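Long-range contacts in CcbJ (Streptomyces caelestis, PDB 4HGZ), which probably transfers the methyl group of S-adenosyl-L-methionine to a nitrogen atom of its substrate, as a SAM-dependent N-methyltransferase: residues C[118-122]-C[152-156]; C[128-133]-C[156-161]; C[172-176]-C[259-265]; C[192-198]-C[210-216]; C[201-206]-C[230-235]. All blocks are in the same frame, centred on the assembly; numbering follows the deposited sequence.

How the interactions relate
Interactions 1 and 2 share A156 and helix 146-159 of the Rossmann-like part, and they meet where F120 packs on L159. Interaction 1 is a partly buried ring-amide contact, whereas interaction 2 combines a parallel beta bridge with aliphatic packing. Interactions 3 and 5 also touch, P173 lying against Y230 and Y232, and both reach the second subunit. Interaction 3 is a surface contact run by amides and carbonyls, while interaction 5 is buried and turns on one glutamine. Interactions 4 and 5 both use strand 193-202. Interaction 4, a buried antiparallel pairing, lies across the chain's centre from interactions 1 and 2, its centre about 32 and 38 Å from theirs.

Interaction 1 (C[118-122]-C[152-156]); sequences GNFAK and CMRQA
The amide of Q155 lies over one face of the F120 ring, with NE2 above the rim and the two planes only 8° apart. The backbone N of A156 stands at the ring's edge, and C152 SG approaches obliquely. This is where the loop after strand 113-117 folds against helix 146-159 in the Rossmann-like fold of a SAM-dependent methyltransferase. F120 holds CG anti to its own backbone N (chi1 -177°), which swings the ring toward the helix. There it slides past Q155 in the opposite sense, F120 CE2 resting 3.7 Å from Q155 CB. A sulfur-aromatic contact adds to this, with C152 SG 4.1 Å from F120 CD2. L67 and L69 of strand 66-69 also pack on the F120 side chain.

The extended Q155 chain lays its amide over the ring and up to the loop backbone, where OE1 comes to 3.6 Å from A121 CB. The loop has its own internal bracing: N119 OD1 accepts from A121 N at 2.8 Å, an Asx turn, and K122 N bonds to N119 O. N119 and F120 both line the S-adenosyl-L-homocysteine site, although this chain holds no ligand, which puts Q155 probably in the second shell of the site. Its NE2 donates to F120 O at 3.1 Å, the oxygen lying in the plane of the Q155 amide while the nitrogen sits above the carbonyl plane.

Interaction 2 (C[128-133]-C[156-161]); sequences QRYSVV and ARELLE
R129 sets CG beside its backbone N and bends at chi2 (-66°), which folds its chain across the L159 carbonyl. R129 NH1 donates to Q128 O in the guanidinium plane. E158 O lies over one face of the guanidinium, 3.3 Å from R129 NE but poorly angled for a hydrogen bond. E161 wedges CG between its backbone N and carbonyl carbon (chi1 53°), placing E161 CG 3.3 Å from Y130 O. Its carboxylate passes S131 CB and pairs with R64. Between them the backbones form a parallel bridge: Y130 N donates to L159 O at 2.8 Å, and E161 N to Y130 O at 2.9 Å. Next along the strand, the branches of V133 divide the apolar contact, CG2 touching L160 CD2 at 3.5 Å and CG1 touching A156 CB at 3.8 Å. The Y130 hydroxyl is bonded to H88. The chain leaving helix 146-159 pairs here with strand 130-135, within the beta-alpha-beta crossover to strand 164-171 of the Rossmann-like fold.

Interaction 3 (C[172-176]-C[259-265]); sequences NPAGQ and FDASSRY
N172 grips the loop 259-265 with two donors. Its backbone N gives a bond to R264 O (2.8 Å), and its side-chain ND2 gives one to S263 O at 2.6 Å. The second is nearly straight (169°) and lies in the plane of both the S263 carbonyl and the N172 amide. CG anti to the backbone N (chi1 173°) points this amide at the loop and leaves N172 OD1 at the edge of the F259 ring, 3.5 Å from CZ. S263 O also receives a CA-H contact from G175, where the absence of a side chain lets the two backbones draw close.

The loop also bonds within itself. S263 N bonds to D260 O across a type I turn, and S263 OG accepts from D260 N. D260 OD1 takes both S262 OG and S262 N from the same face of its carboxylate, the latter forming an Asx turn. R264 and Q176 cross at a slant, their planes 53° apart, with Q176 NE2 over the rim of one guanidinium face and Q176 OE1 3.2 Å from R264 NH1. Outside, P203 of the second subunit packs on A174 and A261, and its L204 on N172 and F259. The contact lies where the end of strand 164-171 meets the start of 265-272, its antiparallel neighbour in the 3-2-1-4-5-7-6 sheet of class I methyltransferases.

Interaction 4 (C[192-198]-C[210-216]); sequences TAVHLEA and AHHIVLS
H195 faces H212 and V214 of the neighbouring antiparallel strand. From its CB, which lies 3.7 Å from H212 NE2, the chain keeps CG beside the backbone N (chi1 -60°) and leans the ring toward these two. ND1 of H195 is hydrogen-bonded to H212 NE2 at 3.1 Å, each nitrogen meeting the other ring at its edge, with the planes 54° apart. CE1 passes V214 CG2 at 3.9 Å, while V214 CG1 covers one face of the imidazole in a CH-pi contact. At the tip, NE2 is bonded to E190. The H212 ring comes across to meet it because its CG is anti to the backbone N. Its other nitrogen, ND1, shares a water with E197 OE2 (2.7 and 2.9 Å from the water oxygen), and Y226 OH also bonds to that carboxylate oxygen.

Strands 193-202 and 207-216 form a beta hairpin in the four-stranded antiparallel sheet. V194-L215, L196-I213 and A198-H211 are its hydrogen-bonded pairs here, each joined by two backbone bonds. H195-V214 and E197-H212 are non-hydrogen-bonded pairs between them. The other face carries V194, L196, A198, I213 and L215, together with H211. L196 and L215 cross there at about a right angle, CD1 to CD1 at 3.6 Å, and V194 CG2 packs on L215 CB at 4.0 Å. F184 and I221 of the third subunit pack on L196 and L215, respectively, and V194 of the fourth packs on I213.

Interaction 5 (C[201-206]-C[230-235]); sequences HDPLAQ and YAYPAE
The Q206 side chain crosses the Y230 ring at about a right angle, yet its amide plane is turned only 10° from the ring. Q206 CB sits over the face in a CH-pi contact, 3.9 Å from the centroid of the Y230 ring, and Q206 O also lies above that ring. Against Y232 the same amide is turned almost perpendicular (89°), with Q206 OE1 at the ring's edge. Extended beyond CG, Q206 brings NE2 to two acceptors in its amide plane: Y230 O and E235 OE1, each at 3.0 Å. Q206 O in turn accepts from Y230 N. The turn of hairpin 193-202/207-216 is thus joined to the N-terminus of helix 233-242, where E235 OE1 also accepts from the N-cap N of Y232. E235 OE2 is salt-bridged to R229 and hydrogen-bonded to Q146. H201 meets the Y230 hydroxyl at its imidazole edge, at a modelled separation too short to trust. Y232 stacks on Y232 of the second subunit, and Q206 of that subunit packs on it.

Interaction 1 (C[118-122]-C[152-156])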
# COMPACT_ATOMS: atom_id res chain seq x y z
N GLY C 118 -18.46 13.36 -37.63
CA GLY C 118 -17.70 12.31 -38.27
C GLY C 118 -16.51 11.78 -37.52
O GLY C 118 -16.15 12.27 -36.45
N ASN C 119 -15.90 10.75 -38.09
CA ASN C 119 -14.69 10.17 -37.58
C ASN C 119 -13.54 10.91 -38.22
O ASN C 119 -13.45 10.99 -39.45
CB ASN C 119 -14.66 8.67 -37.91
CG ASN C 119 -13.27 8.08 -37.89
OD1 ASN C 119 -12.31 8.73 -37.48
ND2 ASN C 119 -13.16 6.83 -38.33
N PHE C 120 -12.68 11.49 -37.39
CA PHE C 120 -11.63 12.37 -37.89
C PHE C 120 -10.78 11.72 -38.97
O PHE C 120 -10.38 12.37 -39.93
CB PHE C 120 -10.74 12.83 -36.74
CG PHE C 120 -9.67 13.79 -37.16
CD1 PHE C 120 -10.00 14.94 -37.88
CD2 PHE C 120 -8.34 13.56 -36.84
CE1 PHE C 120 -9.02 15.83 -38.26
CE2 PHE C 120 -7.36 14.45 -37.22
CZ PHE C 120 -7.69 15.59 -37.94
N ALA C 121 -10.50 10.44 -38.81
CA ALA C 121 -9.59 9.74 -39.68
C ALA C 121 -10.11 9.69 -41.11
O ALA C 121 -9.34 9.52 -42.06
CB ALA C 121 -9.33 8.33 -39.15
N LYS C 122 -11.43 9.86 -41.26
CA LYS C 122 -12.08 9.67 -42.56
C LYS C 122 -12.63 10.96 -43.15
O LYS C 122 -12.90 11.03 -44.34
CB LYS C 122 -13.20 8.63 -42.45
CG LYS C 122 -12.68 7.21 -42.39
CD LYS C 122 -13.68 6.25 -41.78
CE LYS C 122 -13.11 4.84 -41.81
NZ LYS C 122 -13.93 3.87 -41.05
N CYS C 152 -3.25 9.81 -36.22
CA CYS C 152 -4.03 10.97 -35.86
C CYS C 152 -3.13 12.21 -35.75
O CYS C 152 -3.43 13.27 -36.32
CB CYS C 152 -4.77 10.73 -34.56
SG CYS C 152 -5.71 12.17 -34.00
N MET C 153 -2.03 12.07 -35.03
CA MET C 153 -1.10 13.19 -34.88
C MET C 153 -0.69 13.68 -36.26
O MET C 153 -0.59 14.89 -36.49
CB MET C 153 0.12 12.79 -34.05
CG MET C 153 -0.24 12.20 -32.68
SD MET C 153 1.18 11.76 -31.66
CE MET C 153 1.45 13.33 -30.87
N ARG C 154 -0.48 12.74 -37.17
CA ARG C 154 -0.04 13.08 -38.52
C ARG C 154 -1.10 13.84 -39.32
O ARG C 154 -0.78 14.84 -39.96
CB ARG C 154 0.44 11.84 -39.26
CG ARG C 154 0.92 12.11 -40.69
CD ARG C 154 1.89 11.03 -41.15
NE ARG C 154 1.44 9.69 -40.80
CZ ARG C 154 2.23 8.72 -40.36
NH1 ARG C 154 3.53 8.93 -40.19
NH2 ARG C 154 1.71 7.53 -40.06
N GLN C 155 -2.36 13.40 -39.28
CA GLN C 155 -3.41 14.16 -39.96
C GLN C 155 -3.48 15.57 -39.42
O GLN C 155 -3.74 16.52 -40.16
CB GLN C 155 -4.77 13.52 -39.76
CG GLN C 155 -4.92 12.11 -40.25
CD GLN C 155 -6.30 11.58 -39.96
OE1 GLN C 155 -6.47 10.52 -39.37
NE2 GLN C 155 -7.31 12.35 -40.35
N ALA C 156 -3.27 15.70 -38.11
CA ALA C 156 -3.34 17.00 -37.47
C ALA C 156 -2.18 17.86 -37.95
O ALA C 156 -2.34 19.06 -38.17
CB ALA C 156 -3.32 16.87 -35.97

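Interaction 2 (C[128-133]-C[156-161])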
# COMPACT_ATOMS: atom_id res chain seq x y z
N GLN C 128 -8.73 23.56 -46.20
CA GLN C 128 -8.72 24.29 -44.95
C GLN C 128 -7.48 23.95 -44.13
O GLN C 128 -7.15 22.78 -43.94
CB GLN C 128 -9.95 23.97 -44.11
CG GLN C 128 -10.07 24.85 -42.87
CD GLN C 128 -10.28 26.32 -43.23
OE1 GLN C 128 -11.32 26.69 -43.79
NE2 GLN C 128 -9.29 27.16 -42.92
N ARG C 129 -6.81 24.98 -43.64
CA ARG C 129 -5.73 24.79 -42.68
C ARG C 129 -6.09 25.52 -41.40
O ARG C 129 -6.94 26.41 -41.41
CB ARG C 129 -4.41 25.30 -43.24
CG ARG C 129 -3.95 24.51 -44.45
CD ARG C 129 -3.61 23.08 -44.07
NE ARG C 129 -3.15 22.35 -45.24
CZ ARG C 129 -3.96 21.65 -46.03
NH1 ARG C 129 -5.26 21.59 -45.77
NH2 ARG C 129 -3.46 21.01 -47.08
N TYR C 130 -5.47 25.11 -40.31
CA TYR C 130 -5.81 25.65 -39.00
C TYR C 130 -4.57 26.17 -38.29
O TYR C 130 -3.44 25.79 -38.61
CB TYR C 130 -6.48 24.58 -38.16
CG TYR C 130 -7.81 24.12 -38.70
CD1 TYR C 130 -8.99 24.67 -38.22
CD2 TYR C 130 -7.89 23.15 -39.68
CE1 TYR C 130 -10.22 24.26 -38.71
CE2 TYR C 130 -9.12 22.73 -40.18
CZ TYR C 130 -10.28 23.30 -39.69
OH TYR C 130 -11.50 22.90 -40.17
N SER C 131 -4.80 27.02 -37.30
CA SER C 131 -3.72 27.65 -36.54
C SER C 131 -3.40 26.76 -35.37
O SER C 131 -2.27 26.72 -34.89
CB SER C 131 -4.16 29.03 -36.05
OG SER C 131 -5.24 28.91 -35.14
N VAL C 132 -4.41 26.04 -34.90
CA VAL C 132 -4.26 25.14 -33.78
C VAL C 132 -5.19 23.95 -33.95
O VAL C 132 -6.37 24.11 -34.25
CB VAL C 132 -4.64 25.85 -32.47
CG1 VAL C 132 -4.39 24.93 -31.28
CG2 VAL C 132 -3.89 27.14 -32.34
N VAL C 133 -4.65 22.75 -33.77
CA VAL C 133 -5.50 21.57 -33.70
C VAL C 133 -5.34 21.04 -32.30
O VAL C 133 -4.21 20.90 -31.82
CB VAL C 133 -5.06 20.49 -34.69
CG1 VAL C 133 -5.93 19.28 -34.55
CG2 VAL C 133 -5.09 21.02 -36.13
N ALA C 156 -3.27 15.70 -38.11
CA ALA C 156 -3.34 17.00 -37.47
C ALA C 156 -2.18 17.86 -37.95
O ALA C 156 -2.34 19.06 -38.17
CB ALA C 156 -3.32 16.87 -35.97
N ARG C 157 -1.01 17.25 -38.09
CA ARG C 157 0.15 17.99 -38.57
C ARG C 157 -0.13 18.61 -39.94
O ARG C 157 0.14 19.79 -40.18
CB ARG C 157 1.38 17.09 -38.66
CG ARG C 157 2.62 17.78 -39.22
CD ARG C 157 3.62 16.77 -39.74
NE ARG C 157 3.59 16.66 -41.20
CZ ARG C 157 3.78 15.53 -41.87
NH1 ARG C 157 4.00 14.39 -41.22
NH2 ARG C 157 3.73 15.53 -43.20
N GLU C 158 -0.69 17.79 -40.83
CA GLU C 158 -0.90 18.18 -42.22
C GLU C 158 -1.99 19.24 -42.39
O GLU C 158 -2.09 19.86 -43.44
CB GLU C 158 -1.21 16.94 -43.06
CG GLU C 158 -0.05 15.95 -43.15
CD GLU C 158 -0.45 14.61 -43.76
OE1 GLU C 158 -1.67 14.32 -43.84
OE2 GLU C 158 0.45 13.84 -44.15
N LEU C 159 -2.78 19.45 -41.35
CA LEU C 159 -3.83 20.46 -41.38
C LEU C 159 -3.38 21.83 -40.85
O LEU C 159 -4.08 22.84 -41.04
CB LEU C 159 -5.04 19.98 -40.57
CG LEU C 159 -5.84 18.84 -41.18
CD1 LEU C 159 -6.82 18.31 -40.16
CD2 LEU C 159 -6.58 19.34 -42.41
N LEU C 160 -2.22 21.86 -40.20
CA LEU C 160 -1.68 23.11 -39.65
C LEU C 160 -1.14 24.04 -40.74
O LEU C 160 -0.54 23.59 -41.72
CB LEU C 160 -0.55 22.83 -38.67
CG LEU C 160 -0.86 21.87 -37.53
CD1 LEU C 160 0.41 21.57 -36.73
CD2 LEU C 160 -1.93 22.47 -36.65
N GLU C 161 -1.36 25.34 -40.55
CA GLU C 161 -0.67 26.32 -41.36
C GLU C 161 0.75 26.39 -40.85
O GLU C 161 1.03 25.97 -39.72
CB GLU C 161 -1.34 27.69 -41.22
CG GLU C 161 -1.50 28.13 -39.79
CD GLU C 161 -1.92 29.59 -39.67
OE1 GLU C 161 -2.23 30.21 -40.71
OE2 GLU C 161 -1.94 30.12 -38.54

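Interaction 3 (C[172-176]-C[259-265])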
# COMPACT_ATOMS: atom_id res chain seq x y z
N ASN C 172 -1.32 11.48 -17.27
CA ASN C 172 0.11 11.25 -17.12
C ASN C 172 0.29 10.05 -16.19
O ASN C 172 0.10 10.16 -14.98
CB ASN C 172 0.74 12.51 -16.51
CG ASN C 172 2.21 12.32 -16.14
OD1 ASN C 172 3.03 11.91 -16.96
ND2 ASN C 172 2.55 12.68 -14.90
N PRO C 173 0.62 8.89 -16.77
CA PRO C 173 0.60 7.62 -16.05
C PRO C 173 1.39 7.64 -14.73
O PRO C 173 0.87 7.18 -13.70
CB PRO C 173 1.22 6.64 -17.05
CG PRO C 173 0.99 7.25 -18.38
CD PRO C 173 1.02 8.73 -18.18
N ALA C 174 2.62 8.16 -14.74
CA ALA C 174 3.40 8.27 -13.50
C ALA C 174 2.59 8.91 -12.38
O ALA C 174 2.41 8.32 -11.32
CB ALA C 174 4.67 9.06 -13.72
N GLY C 175 2.09 10.12 -12.63
CA GLY C 175 1.39 10.89 -11.61
C GLY C 175 0.02 10.37 -11.27
O GLY C 175 -0.54 10.71 -10.24
N GLN C 176 -0.53 9.53 -12.13
CA GLN C 176 -1.87 8.99 -11.93
C GLN C 176 -1.85 7.68 -11.11
O GLN C 176 -2.89 7.17 -10.73
CB GLN C 176 -2.53 8.78 -13.31
CG GLN C 176 -3.99 8.34 -13.28
CD GLN C 176 -4.96 9.47 -13.54
OE1 GLN C 176 -6.11 9.41 -13.13
NE2 GLN C 176 -4.50 10.52 -14.21
N PHE C 259 5.05 21.06 -14.93
CA PHE C 259 4.75 19.65 -15.07
C PHE C 259 5.82 18.84 -14.37
O PHE C 259 7.01 19.04 -14.61
CB PHE C 259 4.75 19.28 -16.56
CG PHE C 259 4.66 17.81 -16.83
CD1 PHE C 259 3.47 17.11 -16.61
CD2 PHE C 259 5.75 17.11 -17.35
CE1 PHE C 259 3.36 15.75 -16.88
CE2 PHE C 259 5.65 15.75 -17.63
CZ PHE C 259 4.46 15.07 -17.40
N ASP C 260 5.40 17.93 -13.51
CA ASP C 260 6.36 17.04 -12.86
C ASP C 260 5.77 15.67 -12.60
O ASP C 260 4.59 15.43 -12.84
CB ASP C 260 6.85 17.64 -11.54
CG ASP C 260 5.75 17.75 -10.50
OD1 ASP C 260 4.85 16.88 -10.50
OD2 ASP C 260 5.79 18.69 -9.68
N ALA C 261 6.61 14.78 -12.07
CA ALA C 261 6.26 13.39 -11.90
C ALA C 261 4.90 13.18 -11.24
O ALA C 261 4.22 12.19 -11.52
CB ALA C 261 7.35 12.66 -11.11
N SER C 262 4.49 14.11 -10.38
CA SER C 262 3.23 13.93 -9.67
C SER C 262 2.02 14.54 -10.38
O SER C 262 0.90 14.47 -9.88
CB SER C 262 3.33 14.49 -8.25
OG SER C 262 3.33 15.90 -8.29
N SER C 263 2.24 15.12 -11.55
CA SER C 263 1.15 15.75 -12.27
C SER C 263 0.21 14.69 -12.80
O SER C 263 0.63 13.75 -13.48
CB SER C 263 1.68 16.59 -13.43
OG SER C 263 2.50 17.66 -12.98
N ARG C 264 -1.08 14.83 -12.50
CA ARG C 264 -2.05 13.85 -12.96
C ARG C 264 -2.23 13.92 -14.49
O ARG C 264 -2.46 12.90 -15.15
CB ARG C 264 -3.38 14.01 -12.22
CG ARG C 264 -3.37 13.41 -10.80
CD ARG C 264 -4.62 13.76 -10.00
NE ARG C 264 -5.84 13.77 -10.83
CZ ARG C 264 -6.54 12.69 -11.17
NH1 ARG C 264 -6.15 11.49 -10.75
NH2 ARG C 264 -7.63 12.82 -11.92
N TYR C 265 -2.07 15.12 -15.04
CA TYR C 265 -2.20 15.30 -16.49
C TYR C 265 -1.02 16.05 -17.05
O TYR C 265 -0.21 16.59 -16.32
CB TYR C 265 -3.49 16.06 -16.83
CG TYR C 265 -4.70 15.19 -16.69
CD1 TYR C 265 -5.21 14.50 -17.78
CD2 TYR C 265 -5.32 15.02 -15.45
CE1 TYR C 265 -6.33 13.68 -17.66
CE2 TYR C 265 -6.43 14.20 -15.32
CZ TYR C 265 -6.93 13.53 -16.43
OH TYR C 265 -8.02 12.72 -16.31

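Interaction 4 (C[192-198]-C[210-216])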
# COMPACT_ATOMS: atom_id res chain seq x y z
N THR C 192 -28.82 12.43 -3.67
CA THR C 192 -29.68 11.32 -4.06
C THR C 192 -29.02 10.34 -5.04
O THR C 192 -29.70 9.50 -5.62
CB THR C 192 -31.00 11.82 -4.72
OG1 THR C 192 -30.70 12.40 -5.99
CG2 THR C 192 -31.73 12.85 -3.83
N ALA C 193 -27.71 10.44 -5.22
CA ALA C 193 -27.02 9.50 -6.09
C ALA C 193 -25.54 9.46 -5.78
O ALA C 193 -24.99 10.43 -5.25
CB ALA C 193 -27.24 9.86 -7.55
N VAL C 194 -24.90 8.34 -6.09
CA VAL C 194 -23.46 8.25 -5.99
C VAL C 194 -22.89 7.89 -7.36
O VAL C 194 -23.49 7.11 -8.11
CB VAL C 194 -23.00 7.20 -4.96
CG1 VAL C 194 -23.70 7.45 -3.63
CG2 VAL C 194 -23.31 5.81 -5.45
N HIS C 195 -21.75 8.49 -7.68
CA HIS C 195 -21.03 8.20 -8.90
C HIS C 195 -19.78 7.39 -8.56
O HIS C 195 -18.93 7.84 -7.78
CB HIS C 195 -20.64 9.50 -9.61
CG HIS C 195 -21.82 10.34 -10.00
ND1 HIS C 195 -22.20 10.54 -11.30
CD2 HIS C 195 -22.71 11.03 -9.24
CE1 HIS C 195 -23.27 11.31 -11.34
NE2 HIS C 195 -23.60 11.62 -10.10
N LEU C 196 -19.70 6.20 -9.13
CA LEU C 196 -18.58 5.29 -8.86
C LEU C 196 -17.91 4.90 -10.17
O LEU C 196 -18.42 5.18 -11.25
CB LEU C 196 -19.11 4.04 -8.16
CG LEU C 196 -20.12 4.40 -7.07
CD1 LEU C 196 -21.00 3.21 -6.68
CD2 LEU C 196 -19.38 4.93 -5.87
N GLU C 197 -16.77 4.22 -10.07
CA GLU C 197 -16.06 3.76 -11.26
C GLU C 197 -15.52 2.37 -11.06
O GLU C 197 -14.88 2.09 -10.04
CB GLU C 197 -14.90 4.70 -11.60
CG GLU C 197 -14.17 4.29 -12.85
CD GLU C 197 -13.38 5.44 -13.47
OE1 GLU C 197 -12.26 5.71 -12.99
OE2 GLU C 197 -13.89 6.06 -14.43
N ALA C 198 -15.81 1.49 -12.01
CA ALA C 198 -15.21 0.16 -12.05
C ALA C 198 -14.27 0.15 -13.24
O ALA C 198 -14.63 0.63 -14.32
CB ALA C 198 -16.27 -0.91 -12.18
N ALA C 210 -13.26 1.00 -18.51
CA ALA C 210 -13.99 1.35 -17.31
C ALA C 210 -15.47 1.60 -17.57
O ALA C 210 -15.88 1.86 -18.69
CB ALA C 210 -13.36 2.58 -16.68
N HIS C 211 -16.25 1.49 -16.51
CA HIS C 211 -17.61 1.98 -16.48
C HIS C 211 -17.71 3.10 -15.46
O HIS C 211 -17.27 2.95 -14.32
CB HIS C 211 -18.58 0.89 -16.04
CG HIS C 211 -18.92 -0.08 -17.12
ND1 HIS C 211 -20.20 -0.23 -17.60
CD2 HIS C 211 -18.15 -0.95 -17.81
CE1 HIS C 211 -20.21 -1.16 -18.54
NE2 HIS C 211 -18.97 -1.61 -18.69
N HIS C 212 -18.28 4.22 -15.87
CA HIS C 212 -18.73 5.19 -14.90
C HIS C 212 -20.11 4.72 -14.48
O HIS C 212 -20.97 4.51 -15.32
CB HIS C 212 -18.78 6.60 -15.51
CG HIS C 212 -19.22 7.65 -14.55
ND1 HIS C 212 -18.33 8.43 -13.82
CD2 HIS C 212 -20.46 8.06 -14.18
CE1 HIS C 212 -19.01 9.26 -13.05
NE2 HIS C 212 -20.30 9.06 -13.25
N ILE C 213 -20.30 4.52 -13.18
CA ILE C 213 -21.56 4.01 -12.63
C ILE C 213 -22.31 5.07 -11.82
O ILE C 213 -21.72 5.76 -11.00
CB ILE C 213 -21.30 2.83 -11.69
CG1 ILE C 213 -20.42 1.80 -12.39
CG2 ILE C 213 -22.60 2.22 -11.21
CD1 ILE C 213 -19.91 0.72 -11.46
N VAL C 214 -23.61 5.18 -12.05
CA VAL C 214 -24.47 6.07 -11.26
C VAL C 214 -25.57 5.23 -10.59
O VAL C 214 -26.35 4.58 -11.28
CB VAL C 214 -25.13 7.16 -12.14
CG1 VAL C 214 -25.82 8.19 -11.28
CG2 VAL C 214 -24.11 7.85 -13.01
N LEU C 215 -25.60 5.23 -9.26
CA LEU C 215 -26.66 4.54 -8.51
C LEU C 215 -27.54 5.60 -7.88
O LEU C 215 -27.03 6.56 -7.29
CB LEU C 215 -26.07 3.68 -7.41
CG LEU C 215 -24.90 2.77 -7.77
CD1 LEU C 215 -24.43 2.01 -6.53
CD2 LEU C 215 -25.31 1.80 -8.86
N SER C 216 -28.85 5.44 -8.00
CA SER C 216 -29.77 6.47 -7.53
C SER C 216 -30.73 5.95 -6.47
O SER C 216 -31.11 4.78 -6.50
CB SER C 216 -30.56 7.07 -8.71
OG SER C 216 -29.75 7.18 -9.87
O HOH W 1 -15.81 8.26 -14.69

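Interaction 5 (C[201-206]-C[230-235])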
# COMPACT_ATOMS: atom_id res chain seq x y z
N HIS C 201 -7.26 -2.27 -15.75
CA HIS C 201 -6.05 -1.66 -16.26
C HIS C 201 -5.07 -2.74 -16.65
O HIS C 201 -4.81 -3.65 -15.88
CB HIS C 201 -5.43 -0.75 -15.20
CG HIS C 201 -4.11 -0.16 -15.60
ND1 HIS C 201 -3.02 -0.14 -14.75
CD2 HIS C 201 -3.69 0.42 -16.75
CE1 HIS C 201 -2.00 0.43 -15.36
NE2 HIS C 201 -2.38 0.78 -16.58
N ASP C 202 -4.55 -2.64 -17.87
CA ASP C 202 -3.51 -3.53 -18.32
C ASP C 202 -2.28 -2.69 -18.64
O ASP C 202 -2.21 -2.04 -19.69
CB ASP C 202 -3.98 -4.33 -19.54
CG ASP C 202 -2.87 -5.17 -20.15
OD1 ASP C 202 -1.68 -4.85 -19.95
OD2 ASP C 202 -3.21 -6.16 -20.83
N PRO C 203 -1.31 -2.71 -17.74
CA PRO C 203 -0.14 -1.86 -17.81
C PRO C 203 0.79 -2.27 -18.96
O PRO C 203 1.66 -1.50 -19.36
CB PRO C 203 0.54 -2.10 -16.46
CG PRO C 203 0.22 -3.51 -16.14
CD PRO C 203 -1.19 -3.72 -16.67
N LEU C 204 0.61 -3.48 -19.48
CA LEU C 204 1.41 -3.93 -20.62
C LEU C 204 0.87 -3.36 -21.93
O LEU C 204 1.59 -2.72 -22.68
CB LEU C 204 1.48 -5.46 -20.68
CG LEU C 204 2.45 -6.03 -21.70
CD1 LEU C 204 3.72 -5.21 -21.72
CD2 LEU C 204 2.77 -7.48 -21.39
N ALA C 205 -0.42 -3.57 -22.20
CA ALA C 205 -1.05 -2.97 -23.38
C ALA C 205 -1.29 -1.48 -23.20
O ALA C 205 -1.61 -0.78 -24.15
CB ALA C 205 -2.36 -3.66 -23.68
N GLN C 206 -1.14 -1.00 -21.96
CA GLN C 206 -1.41 0.39 -21.61
C GLN C 206 -2.85 0.81 -21.91
O GLN C 206 -3.11 1.88 -22.44
CB GLN C 206 -0.40 1.31 -22.28
CG GLN C 206 1.03 0.94 -21.89
CD GLN C 206 2.08 1.78 -22.59
OE1 GLN C 206 3.25 1.42 -22.60
NE2 GLN C 206 1.66 2.89 -23.19
N TYR C 230 -3.38 4.74 -23.21
CA TYR C 230 -2.56 5.91 -22.88
C TYR C 230 -1.13 5.74 -23.38
O TYR C 230 -0.71 4.64 -23.74
CB TYR C 230 -2.57 6.19 -21.38
CG TYR C 230 -2.12 5.03 -20.53
CD1 TYR C 230 -0.77 4.76 -20.33
CD2 TYR C 230 -3.04 4.19 -19.92
CE1 TYR C 230 -0.35 3.70 -19.56
CE2 TYR C 230 -2.63 3.12 -19.14
CZ TYR C 230 -1.29 2.88 -18.97
OH TYR C 230 -0.88 1.83 -18.19
N ALA C 231 -0.40 6.84 -23.43
CA ALA C 231 1.01 6.78 -23.76
C ALA C 231 1.80 7.47 -22.66
O ALA C 231 1.32 8.39 -22.01
CB ALA C 231 1.27 7.45 -25.07
N TYR C 232 3.03 7.02 -22.45
CA TYR C 232 3.91 7.73 -21.57
C TYR C 232 4.48 8.91 -22.33
O TYR C 232 4.67 8.84 -23.54
CB TYR C 232 5.01 6.82 -21.09
CG TYR C 232 4.57 5.83 -20.05
CD1 TYR C 232 4.65 6.14 -18.69
CD2 TYR C 232 4.10 4.58 -20.41
CE1 TYR C 232 4.28 5.24 -17.74
CE2 TYR C 232 3.73 3.67 -19.46
CZ TYR C 232 3.83 4.00 -18.13
OH TYR C 232 3.45 3.10 -17.19
N PRO C 233 4.76 10.02 -21.62
CA PRO C 233 5.32 11.22 -22.23
C PRO C 233 6.45 10.95 -23.24
O PRO C 233 6.42 11.49 -24.34
CB PRO C 233 5.85 11.99 -21.02
CG PRO C 233 4.84 11.68 -19.96
CD PRO C 233 4.47 10.21 -20.19
N ALA C 234 7.42 10.14 -22.87
CA ALA C 234 8.55 9.90 -23.77
C ALA C 234 8.14 9.09 -25.00
O ALA C 234 8.66 9.32 -26.10
CB ALA C 234 9.73 9.24 -23.04
N GLU C 235 7.23 8.14 -24.81
CA GLU C 235 6.66 7.38 -25.92
C GLU C 235 5.90 8.36 -26.80
O GLU C 235 6.08 8.40 -28.02
CB GLU C 235 5.71 6.30 -25.40
CG GLU C 235 4.98 5.51 -26.47
CD GLU C 235 3.76 4.75 -25.94
OE1 GLU C 235 3.49 4.79 -24.72
OE2 GLU C 235 3.06 4.11 -26.76